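PDB 5X3E: kinesin-like protein from Caenorhabditis elegans, which probably hydrolyses ATP to move along microtubules, being a kinesin-6 motor whose motor domain was crystallised in the nucleotide-free state. Local coordinates for residues L52-I55 and S59-T62; F170-T175 and V304-A309. One frame throughout, in Å; residues are numbered along the deposited sequence.

In the fold
The first strand of the model, 37-42, belongs to the central sheet; the chain then turns out into a small antiparallel sheet, where contact 1 closes a short turn, three residues lying between segments 52-55 and 59-62. It goes on through strand 79-82, back into the central sheet and past a probable P-loop before reaching strand 169-172, the first half of contact 2. That contact closes a loop of 128 residues, returning on strand 296-307 and tying a two-stranded sheet to the central one. The two contacts follow in series, neither nesting nor crossing. Their centres lie about 50 Å apart, on opposite sides of the chain's centre.

Contact 1: L52-I55 and S59-T62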
ATOM      1  N   LEU A  52     -21.862 -11.650  11.912  1.00112.63           N
ATOM      2  CA  LEU A  52     -22.243 -10.279  11.602  1.00110.35           C
ATOM      3  C   LEU A  52     -22.932 -10.238  10.243  1.00104.24           C
ATOM      4  O   LEU A  52     -22.733 -11.111   9.394  1.00103.61           O
ATOM      5  CB  LEU A  52     -21.039  -9.321  11.650  1.00 97.80           C
ATOM      6  CG  LEU A  52     -19.789  -9.369  10.755  1.00 96.27           C
ATOM      7  CD1 LEU A  52     -19.076 -10.716  10.806  1.00 98.73           C
ATOM      8  CD2 LEU A  52     -20.083  -8.963   9.316  1.00 96.68           C
ATOM      9  N   ILE A  53     -23.757  -9.208  10.058  1.00 94.72           N
ATOM     10  CA  ILE A  53     -24.596  -9.044   8.875  1.00 94.53           C
ATOM     11  C   ILE A  53     -24.536  -7.593   8.421  1.00 95.30           C
ATOM     12  O   ILE A  53     -24.554  -6.671   9.243  1.00101.91           O
ATOM     13  CB  ILE A  53     -26.056  -9.479   9.144  1.00116.42           C
ATOM     14  CG1 ILE A  53     -26.135 -10.994   9.327  1.00121.70           C
ATOM     15  CG2 ILE A  53     -26.980  -9.044   8.012  1.00114.31           C
ATOM     16  CD1 ILE A  53     -25.751 -11.756   8.072  1.00127.65           C
ATOM     17  N   ALA A  54     -24.466  -7.394   7.108  1.00 91.54           N
ATOM     18  CA  ALA A  54     -24.490  -6.055   6.543  1.00 85.66           C
ATOM     19  C   ALA A  54     -25.917  -5.522   6.504  1.00 91.70           C
ATOM     20  O   ALA A  54     -26.872  -6.273   6.290  1.00 97.47           O
ATOM     21  CB  ALA A  54     -23.886  -6.056   5.138  1.00 78.75           C
ATOM     22  N   ILE A  55     -26.058  -4.218   6.726  1.00 97.32           N
ATOM     23  CA  ILE A  55     -27.370  -3.587   6.775  1.00103.93           C
ATOM     24  C   ILE A  55     -27.480  -2.507   5.708  1.00119.85           C
ATOM     25  O   ILE A  55     -28.016  -2.741   4.619  1.00129.61           O
ATOM     26  CB  ILE A  55     -27.645  -2.984   8.163  1.00 98.08           C
ATOM     27  CG1 ILE A  55     -27.328  -3.988   9.266  1.00 99.43           C
ATOM     28  CG2 ILE A  55     -29.089  -2.537   8.264  1.00100.43           C
ATOM     29  CD1 ILE A  55     -27.468  -3.397  10.648  1.00112.98           C
ATOM     30  N   SER A  59     -23.288   0.018   7.086  1.00102.69           N
ATOM     31  CA  SER A  59     -23.414  -0.401   8.476  1.00 98.50           C
ATOM     32  C   SER A  59     -23.388  -1.921   8.568  1.00 90.80           C
ATOM     33  O   SER A  59     -23.757  -2.624   7.621  1.00 84.09           O
ATOM     34  CB  SER A  59     -24.708   0.128   9.111  1.00104.16           C
ATOM     35  OG  SER A  59     -24.806   1.535   8.974  1.00112.18           O
ATOM     36  N   ILE A  60     -22.977  -2.418   9.734  1.00 94.06           N
ATOM     37  CA  ILE A  60     -22.831  -3.849   9.993  1.00 91.36           C
ATOM     38  C   ILE A  60     -23.265  -4.125  11.425  1.00 96.34           C
ATOM     39  O   ILE A  60     -22.877  -3.399  12.346  1.00105.20           O
ATOM     40  CB  ILE A  60     -21.383  -4.327   9.772  1.00 83.26           C
ATOM     41  CG1 ILE A  60     -21.101  -4.514   8.283  1.00 82.44           C
ATOM     42  CG2 ILE A  60     -21.109  -5.618  10.533  1.00 87.72           C
ATOM     43  CD1 ILE A  60     -19.752  -5.115   8.009  1.00 85.74           C
ATOM     44  N   GLN A  61     -24.065  -5.173  11.616  1.00 93.59           N
ATOM     45  CA  GLN A  61     -24.566  -5.544  12.932  1.00101.44           C
ATOM     46  C   GLN A  61     -23.896  -6.817  13.431  1.00110.97           C
ATOM     47  O   GLN A  61     -23.724  -7.777  12.676  1.00106.58           O
ATOM     48  CB  GLN A  61     -26.080  -5.757  12.909  1.00 98.59           C
ATOM     49  CG  GLN A  61     -26.646  -6.169  14.251  1.00106.60           C
ATOM     50  CD  GLN A  61     -28.140  -6.386  14.214  1.00118.37           C
ATOM     51  OE1 GLN A  61     -28.650  -7.353  14.781  1.00115.66           O
ATOM     52  NE2 GLN A  61     -28.854  -5.485  13.548  1.00123.08           N
ATOM     53  N   THR A  62     -23.544  -6.819  14.713  1.00109.27           N
ATOM     54  CA  THR A  62     -22.967  -7.981  15.374  1.00106.30           C
ATOM     55  C   THR A  62     -24.057  -8.992  15.733  1.00111.25           C
ATOM     56  O   THR A  62     -25.190  -8.621  16.053  1.00113.45           O
ATOM     57  CB  THR A  62     -22.215  -7.530  16.625  1.00112.88           C
ATOM     58  OG1 THR A  62     -21.342  -6.445  16.286  1.00117.54           O
ATOM     59  CG2 THR A  62     -21.393  -8.650  17.198  1.00116.50           C
TER
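Ile55 and Gln61 meet across the end of a beta hairpin, the outer part of the small antiparallel sheet that kinesin motor domains carry beside their central sheet. The terminal methyl CD1 of Ile55 lies against Gln61 CB at 3.6 Å and also approaches the amide nitrogen, Gln61 NE2, at 3.8 Å. With CG opposite the backbone N (chi1 179°) the Gln61 chain runs out extended, and its aliphatic stem crosses that of Ile55. This patch is on the more exposed face of the hairpin.

The other face, with Leu52, Ala54, Ile60 and Thr62, is mostly apolar and largely buried; the Thr62 hydroxyl OG1 is hydrogen-bonded to Lys79 O of the next strand. Here Leu52 reaches over to Ile60, and its CD2 comes 3.7 Å from Ile60 CG2, the branch anti to the Ile60 backbone N. Leu42 of strand 37-42 touches both side chains, and Asn421 of helix 418-424 touches Leu52, so this face of the hairpin packs onto the body of the motor domain.

Between the two faces, the backbones of Ile53 and Gln61 form the hydrogen-bonded pair: Gln61 N gives to Ile53 O at 2.8 Å, and Ile53 N to Gln61 O at 3.0 Å. Leu52-Thr62 and Ala54-Ile60 are the non-hydrogen-bonded pairs on either side of it. Beside the turn a third bond runs from Ile55 N to Ser59 O, 2.9 Å long, with the donor 38° out of the carbonyl plane.

Contact 2: F170-T175 and V304-A309; sequences FEIRAT and VMAPRA. With SO4 (sulfate ion), chain G; SO4 (sulfate ion), chain O.
Phe170 offers the face of its ring to Val304, and that one CH-pi contact is the tight part of the contact between these segments, where the two-stranded sheet of 162-165 and 169-172 meets the central sheet of the kinesin motor domain. Val304 CG2 stands 3.7 Å from the ring centroid, only 12° off the ring normal, and is equally close to Phe170 CZ. The ring reaches this methyl because Phe170 CG lies beside the backbone N, anti to the carbonyl carbon (chi1 -70°). Around the pair the packing continues with Phe218 and Val326, from the neighbouring strands of the central sheet, and with Phe162 from the hairpin.

Two residues on, the fit is slacker. Ile172 CD1 meets Ala306 CB at 4.4 Å, little more than a graze, while the CA-CA separation widens from 8.0 Å at Phe170-Val304 to 9.4 Å at Ile172-Ala306. Phe162 and Pro317 also touch Ala306.

Beyond this the segments part. Arg173, which does not touch 304-309, turns instead to the sulfate of chain O, probably from the crystallisation liquor, holding it weakly at the guanidinium edge with Arg173 NH2 3.0 Å from its O3. The same guanidinium makes a cation-pi contact with Tyr163, and its NH1 is hydrogen-bonded to Cys160 O.

No hydrogen bond joins the two segments; each strand's backbone bonds to its own sheet. Cohesion between them is therefore apolar, resting chiefly on the valine methyl against the phenyl face.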
ATOM      1  N   PHE A 170      16.202  11.446  -6.133  1.00 39.99           N
ATOM      2  CA  PHE A 170      16.380  10.986  -7.508  1.00 40.85           C
ATOM      3  C   PHE A 170      17.207  11.996  -8.291  1.00 41.49           C
ATOM      4  O   PHE A 170      17.070  13.205  -8.092  1.00 47.35           O
ATOM      5  CB  PHE A 170      15.024  10.751  -8.208  1.00 39.27           C
ATOM      6  CG  PHE A 170      14.270   9.570  -7.670  1.00 39.53           C
ATOM      7  CD1 PHE A 170      14.446   8.308  -8.220  1.00 46.20           C
ATOM      8  CD2 PHE A 170      13.426   9.710  -6.585  1.00 35.51           C
ATOM      9  CE1 PHE A 170      13.775   7.206  -7.704  1.00 37.57           C
ATOM     10  CE2 PHE A 170      12.752   8.614  -6.064  1.00 40.05           C
ATOM     11  CZ  PHE A 170      12.925   7.361  -6.621  1.00 33.90           C
ATOM     12  N   GLU A 171      18.062  11.500  -9.180  1.00 49.41           N
ATOM     13  CA  GLU A 171      18.872  12.342 -10.045  1.00 48.84           C
ATOM     14  C   GLU A 171      18.511  12.069 -11.500  1.00 65.45           C
ATOM     15  O   GLU A 171      17.677  11.212 -11.802  1.00 63.02           O
ATOM     16  CB  GLU A 171      20.366  12.108  -9.807  1.00 60.83           C
ATOM     17  CG  GLU A 171      20.842  12.387  -8.397  1.00 72.46           C
ATOM     18  CD  GLU A 171      20.695  13.839  -8.002  1.00 89.61           C
ATOM     19  OE1 GLU A 171      20.702  14.703  -8.905  1.00 97.46           O
ATOM     20  OE2 GLU A 171      20.569  14.114  -6.790  1.00 94.15           O
ATOM     21  N   ILE A 172      19.144  12.814 -12.408  1.00 50.13           N
ATOM     22  CA  ILE A 172      18.839  12.748 -13.832  1.00 46.34           C
ATOM     23  C   ILE A 172      20.129  12.653 -14.636  1.00 57.05           C
ATOM     24  O   ILE A 172      20.978  13.549 -14.560  1.00 64.69           O
ATOM     25  CB  ILE A 172      18.008  13.958 -14.288  1.00 52.88           C
ATOM     26  CG1 ILE A 172      16.687  14.003 -13.517  1.00 55.24           C
ATOM     27  CG2 ILE A 172      17.781  13.908 -15.797  1.00 57.57           C
ATOM     28  CD1 ILE A 172      15.926  15.293 -13.639  1.00 46.92           C
ATOM     29  N   ARG A 173      20.276  11.573 -15.404  1.00 68.19           N
ATOM     30  CA  ARG A 173      21.361  11.403 -16.363  1.00 59.43           C
ATOM     31  C   ARG A 173      21.039  12.116 -17.673  1.00 58.05           C
ATOM     32  O   ARG A 173      19.881  12.388 -17.988  1.00 54.05           O
ATOM     33  CB  ARG A 173      21.601   9.926 -16.667  1.00 55.40           C
ATOM     34  CG  ARG A 173      22.164   9.119 -15.534  1.00 52.71           C
ATOM     35  CD  ARG A 173      22.568   7.754 -16.020  1.00 55.53           C
ATOM     36  NE  ARG A 173      23.019   6.920 -14.915  1.00 64.54           N
ATOM     37  CZ  ARG A 173      22.216   6.177 -14.165  1.00 65.44           C
ATOM     38  NH1 ARG A 173      20.914   6.160 -14.406  1.00 58.72           N
ATOM     39  NH2 ARG A 173      22.718   5.448 -13.179  1.00 75.34           N
ATOM     40  N   ALA A 174      22.088  12.429 -18.432  1.00 73.32           N
ATOM     41  CA  ALA A 174      21.920  12.814 -19.826  1.00 67.82           C
ATOM     42  C   ALA A 174      21.570  11.580 -20.651  1.00 68.98           C
ATOM     43  O   ALA A 174      21.814  10.443 -20.236  1.00 68.90           O
ATOM     44  CB  ALA A 174      23.180  13.478 -20.370  1.00 71.66           C
ATOM     45  N   THR A 175      20.997  11.808 -21.837  1.00 73.76           N
ATOM     46  CA  THR A 175      20.355  10.713 -22.567  1.00 64.76           C
ATOM     47  C   THR A 175      21.353   9.647 -23.011  1.00 62.25           C
ATOM     48  O   THR A 175      21.090   8.448 -22.866  1.00 73.66           O
ATOM     49  CB  THR A 175      19.581  11.256 -23.773  1.00 55.89           C
ATOM     50  OG1 THR A 175      19.138  10.158 -24.584  1.00 63.79           O
ATOM     51  CG2 THR A 175      20.440  12.202 -24.605  1.00 55.09           C
ATOM     52  N   VAL A 304       7.758   9.251 -10.102  1.00 53.51           N
ATOM     53  CA  VAL A 304       8.833  10.239 -10.119  1.00 47.90           C
ATOM     54  C   VAL A 304       8.631  11.136 -11.337  1.00 47.80           C
ATOM     55  O   VAL A 304       8.744  10.683 -12.478  1.00 48.72           O
ATOM     56  CB  VAL A 304      10.205   9.561 -10.158  1.00 38.52           C
ATOM     57  CG1 VAL A 304      11.316  10.607 -10.268  1.00 40.10           C
ATOM     58  CG2 VAL A 304      10.380   8.649  -8.944  1.00 38.87           C
ATOM     59  N   MET A 305       8.369  12.418 -11.096  1.00 37.66           N
ATOM     60  CA  MET A 305       8.045  13.366 -12.154  1.00 50.05           C
ATOM     61  C   MET A 305       9.063  14.500 -12.204  1.00 58.35           C
ATOM     62  O   MET A 305       9.694  14.833 -11.198  1.00 57.26           O
ATOM     63  CB  MET A 305       6.632  13.943 -11.960  1.00 40.92           C
ATOM     64  CG  MET A 305       5.519  12.957 -12.281  1.00 50.42           C
ATOM     65  SD  MET A 305       3.933  13.345 -11.515  1.00 51.71           S
ATOM     66  CE  MET A 305       3.708  15.016 -12.073  1.00 84.02           C
ATOM     67  N   ALA A 306       9.230  15.078 -13.391  1.00 47.37           N
ATOM     68  CA  ALA A 306      10.071  16.255 -13.578  1.00 53.15           C
ATOM     69  C   ALA A 306       9.544  17.038 -14.771  1.00 56.85           C
ATOM     70  O   ALA A 306       8.968  16.445 -15.691  1.00 41.34           O
ATOM     71  CB  ALA A 306      11.546  15.888 -13.799  1.00 40.98           C
ATOM     72  N   PRO A 307       9.717  18.359 -14.781  1.00 43.16           N
ATOM     73  CA  PRO A 307       9.214  19.172 -15.895  1.00 40.29           C
ATOM     74  C   PRO A 307       9.782  18.720 -17.233  1.00 54.68           C
ATOM     75  O   PRO A 307      10.988  18.503 -17.374  1.00 63.29           O
ATOM     76  CB  PRO A 307       9.686  20.586 -15.538  1.00 41.67           C
ATOM     77  CG  PRO A 307       9.813  20.573 -14.060  1.00 43.75           C
ATOM     78  CD  PRO A 307      10.241  19.185 -13.682  1.00 53.48           C
ATOM     79  N   ARG A 308       8.897  18.585 -18.219  1.00 50.32           N
ATOM     80  CA  ARG A 308       9.323  18.169 -19.546  1.00 46.68           C
ATOM     81  C   ARG A 308      10.170  19.250 -20.202  1.00 43.40           C
ATOM     82  O   ARG A 308       9.871  20.442 -20.105  1.00 48.09           O
ATOM     83  CB  ARG A 308       8.122  17.851 -20.434  1.00 52.25           C
ATOM     84  CG  ARG A 308       8.559  17.337 -21.788  1.00 56.17           C
ATOM     85  CD  ARG A 308       7.422  16.931 -22.693  1.00 52.66           C
ATOM     86  NE  ARG A 308       7.948  16.471 -23.975  1.00 53.90           N
ATOM     87  CZ  ARG A 308       7.198  16.168 -25.027  1.00 52.69           C
ATOM     88  NH1 ARG A 308       5.878  16.276 -24.953  1.00 54.82           N
ATOM     89  NH2 ARG A 308       7.772  15.759 -26.151  1.00 40.94           N
ATOM     90  N   ALA A 309      11.236  18.824 -20.872  1.00 43.61           N
ATOM     91  CA  ALA A 309      12.133  19.755 -21.537  1.00 59.00           C
ATOM     92  C   ALA A 309      11.574  20.166 -22.894  1.00 57.18           C
ATOM     93  O   ALA A 309      11.053  19.339 -23.648  1.00 51.31           O
ATOM     94  CB  ALA A 309      13.517  19.132 -21.707  1.00 51.21           C
TER
HETATM   95  S   SO4 G 505      14.020  14.313  -5.070  1.00 70.19           S
HETATM   96  O1  SO4 G 505      13.550  15.368  -5.963  1.00101.61           O
HETATM   97  O2  SO4 G 505      12.939  13.929  -4.173  1.00 39.13           O
HETATM   98  O3  SO4 G 505      14.475  13.160  -5.838  1.00 50.44           O
HETATM   99  O4  SO4 G 505      15.137  14.833  -4.287  1.00103.25           O
HETATM  100  S   SO4 O 513      21.025   3.163 -11.470  1.00159.98           S
HETATM  101  O1  SO4 O 513      20.082   3.419 -12.559  1.00155.28           O
HETATM  102  O2  SO4 O 513      20.431   2.215 -10.529  1.00157.81           O
HETATM  103  O3  SO4 O 513      21.335   4.410 -10.780  1.00148.07           O
HETATM  104  O4  SO4 O 513      22.261   2.602 -12.013  1.00164.81           O